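Local coordinates for penicillin-binding protein 2 (Pbp2) (Helicobacter pylori, PDB 5LP5) that probably cross-links peptidoglycan as a penicillin-binding transpeptidase and works with MreC in building the cell wall, at residues Y489-C492 and T498-H501; G393-T396 and N402-V405; L412-R417 and V424-I429; L387-F392 and S475-K480. All blocks are in the same frame, centred on the assembly; numbering follows the deposited sequence.

All four contacts lie within the transpeptidase domain. Along the chain, contact 4 opens first, at the end of helix 380-389. Contact 2 and then contact 3 follow within the span that contact 4 closes at helix 475-493. Contact 1 comes last, at the far end of that same helix, its centre about 23 Å from that of contact 4. Contacts 2 and 4 touch through the salt bridge of Glu394 with Arg388. Contacts 2 and 3 are about 9 Å apart at their nearest atoms. Contacts 2, 3 and 4 join loops and helices of the domain. Contact 1 lies against edge strand 511-517, to which Cys492 is linked by the disulfide.

Contact 1. Residues Y489-C492 and T498-H501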
loop_
_atom_site.group_PDB
_atom_site.type_symbol
_atom_site.label_atom_id
_atom_site.label_comp_id
_atom_site.label_asym_id
_atom_site.label_seq_id
_atom_site.Cartn_x
_atom_site.Cartn_y
_atom_site.Cartn_z
ATOM N N TYR A 489 38.724 -27.130 6.728
ATOM C CA TYR A 489 38.757 -27.902 5.484
ATOM C C TYR A 489 38.707 -29.406 5.764
ATOM O O TYR A 489 37.939 -30.149 5.140
ATOM C CB TYR A 489 40.016 -27.554 4.681
ATOM C CG TYR A 489 40.187 -28.380 3.419
ATOM C CD1 TYR A 489 39.347 -28.204 2.324
ATOM C CD2 TYR A 489 41.194 -29.341 3.327
ATOM C CE1 TYR A 489 39.513 -28.961 1.181
ATOM C CE2 TYR A 489 41.358 -30.106 2.190
ATOM C CZ TYR A 489 40.523 -29.905 1.121
ATOM O OH TYR A 489 40.691 -30.652 -0.013
ATOM N N GLU A 490 39.522 -29.835 6.726
ATOM C CA GLU A 490 39.632 -31.243 7.092
ATOM C C GLU A 490 38.370 -31.786 7.769
ATOM O O GLU A 490 38.079 -32.965 7.673
ATOM C CB GLU A 490 40.873 -31.474 7.975
ATOM C CG GLU A 490 42.185 -31.457 7.202
ATOM C CD GLU A 490 43.428 -31.560 8.075
ATOM O OE1 GLU A 490 43.322 -31.789 9.304
ATOM O OE2 GLU A 490 44.534 -31.413 7.516
ATOM N N VAL A 491 37.615 -30.937 8.444
ATOM C CA VAL A 491 36.393 -31.398 9.118
ATOM C C VAL A 491 35.395 -31.961 8.121
ATOM O O VAL A 491 34.694 -32.927 8.410
ATOM C CB VAL A 491 35.707 -30.270 9.923
ATOM C CG1 VAL A 491 34.423 -30.776 10.555
ATOM C CG2 VAL A 491 36.634 -29.743 11.010
ATOM N N CYS A 492 35.360 -31.331 6.952
ATOM C CA CYS A 492 34.388 -31.604 5.901
ATOM C C CYS A 492 34.950 -32.557 4.851
ATOM O O CYS A 492 34.183 -33.245 4.176
ATOM C CB CYS A 492 34.012 -30.289 5.217
ATOM S SG CYS A 492 32.567 -29.397 5.845
ATOM N N THR A 498 34.873 -35.004 11.586
ATOM C CA THR A 498 33.565 -35.256 12.194
ATOM C C THR A 498 32.436 -35.148 11.167
ATOM O O THR A 498 31.479 -35.909 11.208
ATOM C CB THR A 498 33.279 -34.318 13.393
ATOM O OG1 THR A 498 31.910 -34.464 13.803
ATOM C CG2 THR A 498 33.535 -32.865 13.047
ATOM N N ALA A 499 32.578 -34.217 10.231
ATOM C CA ALA A 499 31.527 -33.920 9.263
ATOM C C ALA A 499 31.839 -34.458 7.867
ATOM O O ALA A 499 31.648 -33.754 6.876
ATOM C CB ALA A 499 31.326 -32.415 9.203
ATOM N N TYR A 500 32.315 -35.692 7.774
ATOM C CA TYR A 500 32.656 -36.266 6.469
ATOM C C TYR A 500 31.517 -37.098 5.880
ATOM O O TYR A 500 31.148 -36.924 4.717
ATOM C CB TYR A 500 33.918 -37.114 6.566
ATOM C CG TYR A 500 34.265 -37.802 5.270
ATOM C CD1 TYR A 500 34.936 -37.117 4.253
ATOM C CD2 TYR A 500 33.917 -39.131 5.054
ATOM C CE1 TYR A 500 35.266 -37.738 3.064
ATOM C CE2 TYR A 500 34.249 -39.765 3.864
ATOM C CZ TYR A 500 34.924 -39.061 2.866
ATOM O OH TYR A 500 35.251 -39.670 1.664
ATOM N N HIS A 501 30.967 -37.999 6.690
ATOM C CA HIS A 501 29.897 -38.898 6.250
ATOM C C HIS A 501 28.615 -38.130 5.899
ATOM O O HIS A 501 27.774 -38.637 5.162
ATOM C CB HIS A 501 29.638 -40.007 7.298
ATOM C CG HIS A 501 28.647 -39.640 8.372
ATOM N ND1 HIS A 501 28.920 -38.734 9.380
ATOM C CD2 HIS A 501 27.378 -40.066 8.589
ATOM C CE1 HIS A 501 27.863 -38.619 10.166
ATOM N NE2 HIS A 501 26.915 -39.418 9.710
#
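Ala499 N donates to Val491 O at 3.1 Å, with an N-H...O angle of 132°. The bond is weak. It ties the last turns of helix 475-493 to the loop that leads into strand 511-517, an edge strand of the five-stranded antiparallel sheet in the penicillin-binding transpeptidase fold. The loop turns back on the helix so closely that Cys492 CA and Ala499 CA are 5.0 Å apart.

Apolar groups fill in beside the bond. Val491 has CG1 anti to its backbone N (chi1 178°), which sets this methyl beside the carbonyl that Ala499 N meets. There CG1 touches Thr498 CG2 at 3.4 Å and Ala499 CB at 3.8 Å. The Val491 and Thr498 side chains lie alongside each other and point the same way. The Ala499 methyl faces the helix and also packs on Val491 O.

Both segments rest on strand 511-517. Val491 and Ala499 touch Cys512, and Thr498 and Ala499 touch Thr514. This strand probably carries the KTG-type motif of the active site, and the contact packs against it. Cys492 turns its CB away from the loop, and its SG forms the disulfide with Cys512. Helix end and edge strand are therefore linked covalently as well as by packing. Thr498 O accepts from Ser569 OG, and Ala499 O accepts from Thr503 OG1. Tyr500 CD1 approaches Cys492 O to 3.9 Å, with the ring oblique to that oxygen.

Contact 2. Residues G393-T396 and N402-V405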
loop_
_atom_site.group_PDB
_atom_site.type_symbol
_atom_site.label_atom_id
_atom_site.label_comp_id
_atom_site.label_asym_id
_atom_site.label_seq_id
_atom_site.Cartn_x
_atom_site.Cartn_y
_atom_site.Cartn_z
ATOM N N GLY A 393 32.004 -11.236 22.269
ATOM C CA GLY A 393 31.588 -10.422 23.411
ATOM C C GLY A 393 30.466 -9.455 23.099
ATOM O O GLY A 393 29.616 -9.192 23.934
ATOM N N GLU A 394 30.472 -8.947 21.874
ATOM C CA GLU A 394 29.735 -7.759 21.514
ATOM C C GLU A 394 28.756 -8.023 20.388
ATOM O O GLU A 394 28.681 -9.134 19.846
ATOM C CB GLU A 394 30.728 -6.657 21.110
ATOM C CG GLU A 394 31.601 -6.166 22.259
ATOM C CD GLU A 394 30.788 -5.591 23.422
ATOM O OE1 GLU A 394 29.733 -4.960 23.176
ATOM O OE2 GLU A 394 31.202 -5.767 24.589
ATOM N N LYS A 395 27.999 -6.985 20.054
ATOM C CA LYS A 395 27.068 -7.040 18.936
ATOM C C LYS A 395 27.847 -7.074 17.628
ATOM O O LYS A 395 28.860 -6.398 17.507
ATOM C CB LYS A 395 26.168 -5.800 18.914
ATOM C CG LYS A 395 25.421 -5.488 20.195
ATOM C CD LYS A 395 24.491 -4.301 19.966
ATOM C CE LYS A 395 23.716 -3.931 21.226
ATOM N NZ LYS A 395 22.631 -2.945 20.956
ATOM N N THR A 396 27.361 -7.852 16.662
ATOM C CA THR A 396 27.862 -7.809 15.300
ATOM C C THR A 396 27.553 -6.462 14.624
ATOM O O THR A 396 28.283 -6.053 13.710
ATOM C CB THR A 396 27.301 -8.956 14.427
ATOM O OG1 THR A 396 25.872 -8.849 14.336
ATOM C CG2 THR A 396 27.689 -10.346 14.995
ATOM N N ASN A 402 17.679 -4.046 18.964
ATOM C CA ASN A 402 18.025 -4.872 20.122
ATOM C C ASN A 402 18.803 -6.125 19.789
ATOM O O ASN A 402 18.357 -7.196 20.133
ATOM C CB ASN A 402 16.761 -5.298 20.883
ATOM C CG ASN A 402 16.185 -4.193 21.739
ATOM O OD1 ASN A 402 15.475 -3.299 21.256
ATOM N ND2 ASN A 402 16.456 -4.272 23.043
ATOM N N GLU A 403 19.962 -6.018 19.150
ATOM C CA GLU A 403 20.829 -7.190 19.018
ATOM C C GLU A 403 21.457 -7.551 20.369
ATOM O O GLU A 403 21.938 -6.686 21.090
ATOM C CB GLU A 403 21.929 -6.947 18.004
ATOM C CG GLU A 403 22.660 -8.219 17.633
ATOM C CD GLU A 403 23.907 -7.957 16.835
ATOM O OE1 GLU A 403 24.059 -6.828 16.325
ATOM O OE2 GLU A 403 24.729 -8.887 16.724
ATOM N N PHE A 404 21.441 -8.833 20.705
ATOM C CA PHE A 404 22.027 -9.310 21.958
ATOM C C PHE A 404 23.538 -9.427 21.871
ATOM O O PHE A 404 24.065 -9.972 20.909
ATOM C CB PHE A 404 21.462 -10.683 22.311
ATOM C CG PHE A 404 20.103 -10.647 22.938
ATOM C CD1 PHE A 404 19.353 -9.464 22.980
ATOM C CD2 PHE A 404 19.544 -11.810 23.445
ATOM C CE1 PHE A 404 18.103 -9.443 23.548
ATOM C CE2 PHE A 404 18.284 -11.790 24.001
ATOM C CZ PHE A 404 17.571 -10.605 24.064
ATOM N N VAL A 405 24.227 -8.917 22.883
ATOM C CA VAL A 405 25.630 -9.277 23.121
ATOM C C VAL A 405 25.637 -10.569 23.881
ATOM O O VAL A 405 24.681 -10.902 24.607
ATOM C CB VAL A 405 26.428 -8.230 23.951
ATOM C CG1 VAL A 405 26.515 -6.905 23.196
ATOM C CG2 VAL A 405 25.851 -8.031 25.357
#
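Glu403 reaches across from segment 402-405 and sets its carboxylate against the backbone of Thr396. Its CG is anti to the backbone N (chi1 -168°) and the chain runs on extended, which carries OE2 to Thr396. OE2 accepts from Thr396 N at 2.8 Å and from Thr396 OG1 at 2.6 Å. Both donors come on the syn side, but from opposite faces of the carboxylate plane. OE1 takes the backbone N-H groups of Gly397 and Val398. With four donors shared between its two oxygens, the buried carboxylate is probably fixed in rotation. It ties residues 396-398 to Glu403.

The extended Lys395 chain slides past the Glu403 side chain in the opposite direction. Its CB lies 3.5 Å from Glu403 OE1 and its CE 3.3 Å from Glu403 O. NZ makes no ion pair with this carboxylate: it is 6.2 Å from OE1. The lysine contributes its aliphatic length here.

Val405 closes the other end. Its CG1 packs on Lys395 CG at 3.5 Å, and its CB lies 3.3 Å from Gly393 O. Glu394 lies beside this valine, while its OE2 pairs with Arg388.

The loop, in the transpeptidase domain, links helix 380-389 to helix 411-418. Thr396 and Glu403 rest on Leu442 of helix 441-453, and Phe404 pairs through its backbone with Ala303.

Contact 3. Residues L412-R417 and V424-I429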
loop_
_atom_site.group_PDB
_atom_site.type_symbol
_atom_site.label_atom_id
_atom_site.label_comp_id
_atom_site.label_asym_id
_atom_site.label_seq_id
_atom_site.Cartn_x
_atom_site.Cartn_y
_atom_site.Cartn_z
ATOM N N LEU A 412 36.568 -11.665 36.028
ATOM C CA LEU A 412 35.856 -10.512 36.578
ATOM C C LEU A 412 34.366 -10.641 36.399
ATOM O O LEU A 412 33.606 -10.034 37.145
ATOM C CB LEU A 412 36.287 -9.216 35.893
ATOM C CG LEU A 412 37.673 -8.629 36.187
ATOM C CD1 LEU A 412 38.831 -9.498 35.677
ATOM C CD2 LEU A 412 37.740 -7.244 35.559
ATOM N N TRP A 413 33.945 -11.391 35.390
ATOM C CA TRP A 413 32.529 -11.547 35.118
ATOM C C TRP A 413 31.857 -12.489 36.116
ATOM O O TRP A 413 30.766 -12.189 36.633
ATOM C CB TRP A 413 32.310 -12.076 33.714
ATOM C CG TRP A 413 30.875 -12.348 33.479
ATOM C CD1 TRP A 413 29.910 -11.444 33.151
ATOM C CD2 TRP A 413 30.217 -13.613 33.610
ATOM N NE1 TRP A 413 28.695 -12.072 33.066
ATOM C CE2 TRP A 413 28.860 -13.404 33.341
ATOM C CE3 TRP A 413 30.647 -14.899 33.943
ATOM C CZ2 TRP A 413 27.932 -14.435 33.369
ATOM C CZ3 TRP A 413 29.723 -15.921 33.964
ATOM C CH2 TRP A 413 28.382 -15.681 33.686
ATOM N N LYS A 414 32.502 -13.630 36.373
ATOM C CA LYS A 414 31.977 -14.605 37.330
ATOM C C LYS A 414 31.873 -13.960 38.703
ATOM O O LYS A 414 30.908 -14.212 39.456
ATOM C CB LYS A 414 32.861 -15.847 37.410
ATOM C CG LYS A 414 32.236 -16.990 38.198
ATOM C CD LYS A 414 33.079 -18.248 38.164
ATOM C CE LYS A 414 32.269 -19.417 38.693
ATOM N NZ LYS A 414 33.119 -20.573 39.063
ATOM N N LEU A 415 32.841 -13.101 39.018
ATOM C CA LEU A 415 32.798 -12.393 40.285
ATOM C C LEU A 415 31.598 -11.451 40.388
ATOM O O LEU A 415 30.948 -11.402 41.409
ATOM C CB LEU A 415 34.084 -11.614 40.537
ATOM C CG LEU A 415 35.303 -12.313 41.143
ATOM C CD1 LEU A 415 36.240 -11.231 41.666
ATOM C CD2 LEU A 415 34.990 -13.304 42.256
ATOM N N LYS A 416 31.300 -10.714 39.329
ATOM C CA LYS A 416 30.183 -9.773 39.362
ATOM C C LYS A 416 28.815 -10.443 39.350
ATOM O O LYS A 416 27.851 -9.879 39.872
ATOM C CB LYS A 416 30.246 -8.788 38.197
ATOM C CG LYS A 416 29.238 -7.648 38.314
ATOM C CD LYS A 416 29.149 -6.812 37.044
ATOM C CE LYS A 416 28.314 -5.555 37.273
ATOM N NZ LYS A 416 28.245 -4.701 36.057
ATOM N N ARG A 417 28.702 -11.625 38.760
ATOM C CA ARG A 417 27.382 -12.251 38.686
ATOM C C ARG A 417 27.122 -13.226 39.809
ATOM O O ARG A 417 26.042 -13.209 40.374
ATOM C CB ARG A 417 27.144 -12.949 37.351
ATOM C CG ARG A 417 25.718 -13.479 37.167
ATOM C CD ARG A 417 25.185 -13.238 35.760
ATOM N NE ARG A 417 24.362 -14.346 35.275
ATOM C CZ ARG A 417 23.978 -14.501 34.005
ATOM N NH1 ARG A 417 24.318 -13.617 33.071
ATOM N NH2 ARG A 417 23.239 -15.547 33.660
ATOM N N VAL A 424 40.232 -23.142 37.809
ATOM C CA VAL A 424 40.772 -23.749 36.589
ATOM C C VAL A 424 39.714 -24.495 35.740
ATOM O O VAL A 424 39.770 -24.457 34.513
ATOM C CB VAL A 424 41.948 -24.707 36.957
ATOM C CG1 VAL A 424 41.513 -25.735 38.004
ATOM C CG2 VAL A 424 42.509 -25.409 35.726
ATOM N N GLY A 425 38.760 -25.169 36.392
ATOM C CA GLY A 425 37.710 -25.908 35.693
ATOM C C GLY A 425 36.887 -25.025 34.765
ATOM O O GLY A 425 36.403 -25.485 33.724
ATOM N N ASP A 426 36.742 -23.754 35.149
ATOM C CA ASP A 426 35.994 -22.756 34.371
ATOM C C ASP A 426 36.723 -22.399 33.076
ATOM O O ASP A 426 36.109 -22.315 32.012
ATOM C CB ASP A 426 35.769 -21.490 35.210
ATOM C CG ASP A 426 35.151 -21.785 36.578
ATOM O OD1 ASP A 426 34.639 -22.903 36.792
ATOM O OD2 ASP A 426 35.183 -20.902 37.454
ATOM N N THR A 427 38.036 -22.190 33.177
ATOM C CA THR A 427 38.889 -21.975 32.005
ATOM C C THR A 427 38.752 -23.134 31.025
ATOM O O THR A 427 38.693 -22.930 29.814
ATOM C CB THR A 427 40.371 -21.856 32.397
ATOM O OG1 THR A 427 40.534 -20.842 33.396
ATOM C CG2 THR A 427 41.200 -21.502 31.208
ATOM N N LEU A 428 38.686 -24.347 31.562
ATOM C CA LEU A 428 38.680 -25.548 30.745
ATOM C C LEU A 428 37.365 -25.794 30.047
ATOM O O LEU A 428 37.355 -26.109 28.858
ATOM C CB LEU A 428 39.016 -26.768 31.587
ATOM C CG LEU A 428 40.421 -26.780 32.172
ATOM C CD1 LEU A 428 40.636 -28.092 32.913
ATOM C CD2 LEU A 428 41.455 -26.610 31.084
ATOM N N ILE A 429 36.257 -25.677 30.775
ATOM C CA ILE A 429 34.946 -25.871 30.152
ATOM C C ILE A 429 34.637 -24.748 29.147
ATOM O O ILE A 429 33.947 -24.966 28.143
ATOM C CB ILE A 429 33.819 -26.024 31.188
ATOM C CG1 ILE A 429 32.548 -26.556 30.506
ATOM C CG2 ILE A 429 33.527 -24.693 31.864
ATOM C CD1 ILE A 429 31.509 -27.141 31.449
#
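Lys414 brings the end of its side chain, CD to NZ, up to OD2 of Asp426, and the two side chains cross at about a right angle. NZ forms a salt bridge with Asp426 OD2 at 2.6 Å. It meets that oxygen on the syn side, 33° out of the carboxylate plane. The methylenes behind the ammonium, CD and CE, each pass 3.5 Å from OD2. Asp426 OD1 stays farther off, 3.6 Å from NZ, so the grip is one-sided.

The length of the lysine matters. CG is anti to the backbone N (chi1 -170°), and every later torsion is close to 180°. This bridges helices whose nearest CA atoms, those of Lys414 and Asp426, are 9.6 Å apart. No other residues of the two segments touch.

NZ has a second partner, the backbone carbonyl O of Asp421 in the connecting loop. The ammonium thus ties both the loop and the second helix to the first. Trp422 of the same loop packs on the lysine chain, and its NE1 donates to Thr427 OG1. Arg423 NH2 makes a long, weak ion pair with Asp426 OD1. The negative charge of Asp426 is probably balanced mainly by Lys414.

Two consecutive helices of the transpeptidase domain, 411-418 and 424-430, are joined by a short loop and tied across it by one salt bridge.

Contact 4. Residues L387-F392 and S475-K480; sequences LREVGF and SFQKKK
Glu389 and Gln477 both have CG anti to the carbonyl carbon (chi1 -80° and -72°), and both chains then run out extended. Each CB already points at the opposite helix, and the polar ends meet midway between them. Gln477 NE2 donates to Glu389 OE1 at 3.3 Å. The bond is long but fairly straight, with an N-H...O angle of 162°. It arrives nearly along the C-O axis of the carboxylate. The acceptor also lies close to the amide plane of Gln477, although the two flat groups are themselves steeply turned against each other.

This single bond joins two helices of the transpeptidase domain, the last turn of 380-389 and the first turn of 475-493. The helices do not pack directly here. Helix 314-324 lies beside both: Leu387 touches its Val317 and Gln477 its Glu323. At the start of its own helix, Gln477 N is hydrogen-bonded to Asn474 OD1.

The pair links a carboxylate to a neutral amide, with no opposite charge across the contact. At this length, such a bond is probably weaker than a salt bridge. For the buried Gln477, it gives the amide nitrogen an acceptor.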
loop_
_atom_site.group_PDB
_atom_site.type_symbol
_atom_site.label_atom_id
_atom_site.label_comp_id
_atom_site.label_asym_id
_atom_site.label_seq_id
_atom_site.Cartn_x
_atom_site.Cartn_y
_atom_site.Cartn_z
ATOM N N LEU A 387 39.006 -14.531 22.180
ATOM C CA LEU A 387 37.604 -14.834 21.853
ATOM C C LEU A 387 36.762 -13.571 21.597
ATOM O O LEU A 387 35.939 -13.536 20.694
ATOM C CB LEU A 387 36.954 -15.640 22.980
ATOM C CG LEU A 387 37.437 -17.072 23.155
ATOM C CD1 LEU A 387 37.128 -17.602 24.547
ATOM C CD2 LEU A 387 36.815 -17.965 22.091
ATOM N N ARG A 388 36.959 -12.545 22.416
ATOM C CA ARG A 388 36.235 -11.277 22.287
ATOM C C ARG A 388 36.735 -10.465 21.103
ATOM O O ARG A 388 36.006 -9.657 20.547
ATOM C CB ARG A 388 36.379 -10.446 23.563
ATOM C CG ARG A 388 35.462 -10.879 24.714
ATOM C CD ARG A 388 35.554 -9.956 25.930
ATOM N NE ARG A 388 35.130 -8.598 25.576
ATOM C CZ ARG A 388 33.915 -8.070 25.770
ATOM N NH1 ARG A 388 32.948 -8.756 26.367
ATOM N NH2 ARG A 388 33.671 -6.826 25.358
ATOM N N GLU A 389 37.984 -10.670 20.721
ATOM C CA GLU A 389 38.525 -10.029 19.527
ATOM C C GLU A 389 37.944 -10.615 18.258
ATOM O O GLU A 389 37.800 -9.891 17.283
ATOM C CB GLU A 389 40.048 -10.154 19.480
ATOM C CG GLU A 389 40.774 -9.157 20.358
ATOM C CD GLU A 389 42.268 -9.431 20.470
ATOM O OE1 GLU A 389 42.761 -10.379 19.813
ATOM O OE2 GLU A 389 42.946 -8.681 21.220
ATOM N N VAL A 390 37.640 -11.913 18.259
ATOM C CA VAL A 390 37.016 -12.570 17.096
ATOM C C VAL A 390 35.479 -12.468 17.089
ATOM O O VAL A 390 34.820 -13.167 16.305
ATOM C CB VAL A 390 37.444 -14.058 16.921
ATOM C CG1 VAL A 390 38.956 -14.176 16.826
ATOM C CG2 VAL A 390 36.918 -14.951 18.033
ATOM N N GLY A 391 34.927 -11.631 17.976
ATOM C CA GLY A 391 33.541 -11.157 17.884
ATOM C C GLY A 391 32.475 -11.816 18.752
ATOM O O GLY A 391 31.299 -11.781 18.386
ATOM N N PHE A 392 32.859 -12.406 19.886
ATOM C CA PHE A 392 31.897 -13.135 20.758
ATOM C C PHE A 392 31.336 -12.334 21.945
ATOM O O PHE A 392 30.309 -12.719 22.564
ATOM C CB PHE A 392 32.528 -14.419 21.303
ATOM C CG PHE A 392 32.414 -15.587 20.378
ATOM C CD1 PHE A 392 33.508 -16.032 19.667
ATOM C CD2 PHE A 392 31.209 -16.240 20.226
ATOM C CE1 PHE A 392 33.402 -17.121 18.823
ATOM C CE2 PHE A 392 31.094 -17.319 19.378
ATOM C CZ PHE A 392 32.190 -17.762 18.676
ATOM N N SER A 475 49.253 -8.872 12.636
ATOM C CA SER A 475 50.001 -9.651 11.660
ATOM C C SER A 475 50.007 -11.141 11.994
ATOM O O SER A 475 49.562 -11.984 11.193
ATOM C CB SER A 475 51.445 -9.150 11.603
ATOM O OG SER A 475 51.498 -7.854 11.043
ATOM N N PHE A 476 50.516 -11.451 13.182
ATOM C CA PHE A 476 50.729 -12.832 13.595
ATOM C C PHE A 476 49.446 -13.651 13.466
ATOM O O PHE A 476 49.461 -14.765 12.929
ATOM C CB PHE A 476 51.247 -12.881 15.042
ATOM C CG PHE A 476 51.373 -14.273 15.590
ATOM C CD1 PHE A 476 52.518 -15.022 15.382
ATOM C CD2 PHE A 476 50.330 -14.841 16.291
ATOM C CE1 PHE A 476 52.622 -16.311 15.880
ATOM C CE2 PHE A 476 50.429 -16.126 16.792
ATOM C CZ PHE A 476 51.575 -16.867 16.583
ATOM N N GLN A 477 48.342 -13.091 13.959
ATOM C CA GLN A 477 47.067 -13.793 13.973
ATOM C C GLN A 477 46.579 -14.137 12.566
ATOM O O GLN A 477 46.111 -15.251 12.337
ATOM C CB GLN A 477 46.005 -12.969 14.698
ATOM C CG GLN A 477 46.188 -12.916 16.202
ATOM C CD GLN A 477 45.302 -11.869 16.832
ATOM O OE1 GLN A 477 45.384 -10.688 16.495
ATOM N NE2 GLN A 477 44.441 -12.299 17.743
ATOM N N LYS A 478 46.696 -13.190 11.636
ATOM C CA LYS A 478 46.260 -13.411 10.258
ATOM C C LYS A 478 46.982 -14.592 9.598
ATOM O O LYS A 478 46.346 -15.426 8.943
ATOM C CB LYS A 478 46.442 -12.144 9.430
ATOM C CG LYS A 478 45.450 -11.038 9.759
ATOM C CD LYS A 478 45.639 -9.850 8.832
ATOM C CE LYS A 478 44.713 -8.693 9.159
ATOM N NZ LYS A 478 44.896 -7.619 8.142
ATOM N N LYS A 479 48.299 -14.669 9.783
ATOM C CA LYS A 479 49.075 -15.793 9.252
ATOM C C LYS A 479 48.563 -17.140 9.757
ATOM O O LYS A 479 48.419 -18.094 8.989
ATOM C CB LYS A 479 50.565 -15.673 9.599
ATOM C CG LYS A 479 51.319 -16.986 9.358
ATOM C CD LYS A 479 52.826 -16.857 9.177
ATOM C CE LYS A 479 53.340 -18.004 8.302
ATOM N NZ LYS A 479 54.793 -17.933 8.007
ATOM N N LYS A 480 48.286 -17.211 11.051
ATOM C CA LYS A 480 47.816 -18.447 11.661
ATOM C C LYS A 480 46.421 -18.854 11.184
ATOM O O LYS A 480 46.036 -20.015 11.317
ATOM C CB LYS A 480 47.847 -18.328 13.181
ATOM C CG LYS A 480 49.242 -18.134 13.747
ATOM C CD LYS A 480 50.177 -19.289 13.406
ATOM C CE LYS A 480 51.641 -18.912 13.586
ATOM N NZ LYS A 480 52.519 -19.976 13.037
#